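PDB 2RKV: trichothecene 3-O-acetyltransferase, which transfers an acetyl group from acetyl coenzyme A to the 3-hydroxyl of trichothecene mycotoxins, and belongs to the BAHD acyltransferase superfamily. Local coordinates for residues Arg348-Tyr353 with Val363-Asp368. Residues are numbered along the deposited sequence; the frame is centred on the assembly and turned at random.
Sequences RGLATY and VSLTAD. With ZBA (12,13-Epoxytrichothec-9-ene-3,4,8,15-tetrol-4,15-diacetate-8-isovalerate), chain D.
Val363 divides its two methyls between two residues of helix 340-356: CG1 meets CD1 of Leu350 at 3.7 Å, and CG2 meets CE2 of Tyr353, also at 3.7 Å. The second methyl lies in the plane of the tyrosine ring and touches its edge, with CD2 of Tyr353 only slightly farther off. Val363 can serve both because CG1 stands anti to its backbone N (chi1 -172°), which puts CG2 beside that nitrogen, where it meets the ring edge. This is the close half of the contact. Leu13 also touches Val363, and Ile212 touches Tyr353, which stays partly exposed while Leu350, Val363 and Leu365 are buried.

The other half is looser. CD2 of Leu350 meets CD2 of Leu365 at 4.1 Å, the two side chains lying roughly at right angles. Leu350 spreads its two methyls over both loop residues, while Leu365 turns its other methyl to the toxin, CD1 standing 3.6 Å from O15 of the bound T-2. Asn311 of strand 310-318 touches both leucines, and Met312 adds to the packing on Leu365. On either side of Leu365 in sequence, Ser364 and Thr366 are partly exposed. There Ser364 OG accepts a hydrogen bond from the backbone N of Thr366 (3.2 Å), an ST turn that helps shape the bend, and OG1 of Thr366 comes within 3.8 Å of the toxin's C41.

No hydrogen bond joins residues 348-353 to 363-368, so the contact rests on apolar side chains alone. Its chemistry implies that against this helix the loop probably relies on apolar burial, its hydrogen bonds going elsewhere, among them to Gln211 and Tyr314, and that Leu365, touching both Leu350 and the toxin, connects the helix packing to the trichothecene pocket.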
loop_
_atom_site.group_PDB
_atom_site.type_symbol
_atom_site.label_atom_id
_atom_site.label_comp_id
_atom_site.label_asym_id
_atom_site.label_seq_id
_atom_site.Cartn_x
_atom_site.Cartn_y
_atom_site.Cartn_z
ATOM N N ARG A 348 -5.505 -16.822 -9.869
ATOM C CA ARG A 348 -6.294 -17.172 -11.052
ATOM C C ARG A 348 -7.750 -17.457 -10.674
ATOM O O ARG A 348 -8.666 -17.095 -11.412
ATOM C CB ARG A 348 -5.684 -18.363 -11.796
ATOM C CG ARG A 348 -4.378 -18.037 -12.494
ATOM C CD ARG A 348 -3.816 -19.276 -13.175
ATOM N NE ARG A 348 -4.638 -19.677 -14.315
ATOM C CZ ARG A 348 -4.637 -20.889 -14.871
ATOM N NH1 ARG A 348 -3.867 -21.855 -14.385
ATOM N NH2 ARG A 348 -5.427 -21.139 -15.910
ATOM N N GLY A 349 -7.952 -18.099 -9.524
ATOM C CA GLY A 349 -9.293 -18.383 -9.020
ATOM C C GLY A 349 -10.083 -17.126 -8.707
ATOM O O GLY A 349 -11.229 -16.975 -9.153
ATOM N N LEU A 350 -9.465 -16.214 -7.956
ATOM C CA LEU A 350 -10.095 -14.933 -7.638
ATOM C C LEU A 350 -10.447 -14.153 -8.918
ATOM O O LEU A 350 -11.581 -13.681 -9.070
ATOM C CB LEU A 350 -9.203 -14.096 -6.714
ATOM C CG LEU A 350 -9.738 -12.700 -6.376
ATOM C CD1 LEU A 350 -11.120 -12.752 -5.693
ATOM C CD2 LEU A 350 -8.761 -11.944 -5.522
ATOM N N ALA A 351 -9.490 -14.046 -9.840
ATOM C CA ALA A 351 -9.732 -13.358 -11.112
ATOM C C ALA A 351 -10.878 -14.010 -11.887
ATOM O O ALA A 351 -11.732 -13.318 -12.425
ATOM C CB ALA A 351 -8.460 -13.284 -11.963
ATOM N N THR A 352 -10.911 -15.344 -11.905
ATOM C CA THR A 352 -11.948 -16.083 -12.637
ATOM C C THR A 352 -13.333 -15.861 -12.030
ATOM O O THR A 352 -14.299 -15.604 -12.754
ATOM C CB THR A 352 -11.614 -17.594 -12.728
ATOM O OG1 THR A 352 -10.353 -17.750 -13.392
ATOM C CG2 THR A 352 -12.672 -18.330 -13.543
ATOM N N TYR A 353 -13.425 -15.935 -10.702
ATOM C CA TYR A 353 -14.686 -15.671 -10.015
ATOM C C TYR A 353 -15.204 -14.267 -10.334
ATOM O O TYR A 353 -16.389 -14.078 -10.633
ATOM C CB TYR A 353 -14.543 -15.848 -8.504
ATOM C CG TYR A 353 -15.859 -15.710 -7.778
ATOM C CD1 TYR A 353 -16.716 -16.803 -7.639
ATOM C CD2 TYR A 353 -16.261 -14.481 -7.248
ATOM C CE1 TYR A 353 -17.934 -16.679 -6.974
ATOM C CE2 TYR A 353 -17.486 -14.347 -6.588
ATOM C CZ TYR A 353 -18.311 -15.452 -6.454
ATOM O OH TYR A 353 -19.518 -15.333 -5.796
ATOM N N VAL A 363 -17.420 -9.456 -3.323
ATOM C CA VAL A 363 -16.008 -9.825 -3.284
ATOM C C VAL A 363 -15.189 -8.773 -2.529
ATOM O O VAL A 363 -15.281 -7.559 -2.799
ATOM C CB VAL A 363 -15.440 -10.070 -4.706
ATOM C CG1 VAL A 363 -14.036 -10.651 -4.630
ATOM C CG2 VAL A 363 -16.360 -11.005 -5.505
ATOM N N SER A 364 -14.390 -9.242 -1.573
ATOM C CA SER A 364 -13.555 -8.356 -0.776
ATOM C C SER A 364 -12.330 -9.114 -0.309
ATOM O O SER A 364 -12.438 -10.250 0.155
ATOM C CB SER A 364 -14.320 -7.825 0.437
ATOM O OG SER A 364 -13.459 -7.072 1.275
ATOM N N LEU A 365 -11.172 -8.477 -0.438
ATOM C CA LEU A 365 -9.915 -9.049 0.056
ATOM C C LEU A 365 -9.912 -9.238 1.577
ATOM O O LEU A 365 -9.066 -9.960 2.117
ATOM C CB LEU A 365 -8.733 -8.175 -0.369
ATOM C CG LEU A 365 -8.461 -8.143 -1.877
ATOM C CD1 LEU A 365 -7.609 -6.933 -2.245
ATOM C CD2 LEU A 365 -7.813 -9.444 -2.361
ATOM N N THR A 366 -10.843 -8.580 2.267
ATOM C CA THR A 366 -10.951 -8.728 3.721
ATOM C C THR A 366 -12.358 -9.159 4.136
ATOM O O THR A 366 -12.853 -8.752 5.193
ATOM C CB THR A 366 -10.561 -7.440 4.470
ATOM O OG1 THR A 366 -11.396 -6.363 4.023
ATOM C CG2 THR A 366 -9.081 -7.102 4.251
ATOM N N ALA A 367 -12.967 -10.012 3.309
ATOM C CA ALA A 367 -14.369 -10.433 3.447
ATOM C C ALA A 367 -14.757 -11.013 4.809
ATOM O O ALA A 367 -15.902 -10.841 5.251
ATOM C CB ALA A 367 -14.735 -11.412 2.345
ATOM N N ASP A 368 -13.828 -11.706 5.466
ATOM C CA ASP A 368 -14.115 -12.270 6.784
ATOM C C ASP A 368 -13.156 -11.810 7.892
ATOM O O ASP A 368 -13.049 -12.453 8.941
ATOM C CB ASP A 368 -14.241 -13.800 6.717
ATOM C CG ASP A 368 -12.927 -14.511 6.394
ATOM O OD1 ASP A 368 -11.862 -13.868 6.301
ATOM O OD2 ASP A 368 -12.975 -15.744 6.223
HETATM O O18 ZBA D . -9.540 -1.522 4.497
HETATM C C44 ZBA D . -9.833 -0.987 3.507
HETATM C C45 ZBA D . -11.210 -0.642 3.069
HETATM C C46 ZBA D . -11.485 0.781 3.224
HETATM C C48 ZBA D . -11.332 1.179 4.601
HETATM C C47 ZBA D . -12.874 1.254 2.920
HETATM O O17 ZBA D . -8.901 -0.578 2.640
HETATM C C31 ZBA D . -7.504 -0.612 2.972
HETATM C C30 ZBA D . -6.895 -1.946 2.696
HETATM C C32 ZBA D . -6.895 0.519 2.231
HETATM C C39 ZBA D . -7.421 1.878 2.632
HETATM C C33 ZBA D . -6.015 0.328 1.297
HETATM C C34 ZBA D . -5.500 -0.997 0.884
HETATM O O10 ZBA D . -4.247 -1.132 1.584
HETATM C C29 ZBA D . -6.410 -2.180 1.266
HETATM C C38 ZBA D . -7.603 -2.189 0.317
HETATM O O12 ZBA D . -8.728 -2.789 0.940
HETATM C C40 ZBA D . -9.563 -3.561 0.265
HETATM C C41 ZBA D . -10.676 -4.040 1.167
HETATM O O13 ZBA D . -9.483 -3.867 -0.826
HETATM C C28 ZBA D . -5.592 -3.532 1.123
HETATM C C37 ZBA D . -6.442 -4.803 1.323
HETATM C C35 ZBA D . -4.416 -3.436 2.086
HETATM C C25 ZBA D . -3.596 -2.363 1.471
HETATM C C36 ZBA D . -4.256 -4.022 3.387
HETATM O O11 ZBA D . -3.715 -4.676 2.263
HETATM C C27 ZBA D . -4.805 -3.535 -0.230
HETATM C C26 ZBA D . -3.489 -2.836 0.056
HETATM O O16 ZBA D . -3.212 -1.797 -0.841
HETATM O O14 ZBA D . -4.518 -4.909 -0.507
HETATM C C42 ZBA D . -4.327 -5.447 -1.705
HETATM O O15 ZBA D . -4.090 -6.602 -1.858
HETATM C C43 ZBA D . -4.389 -4.454 -2.746
#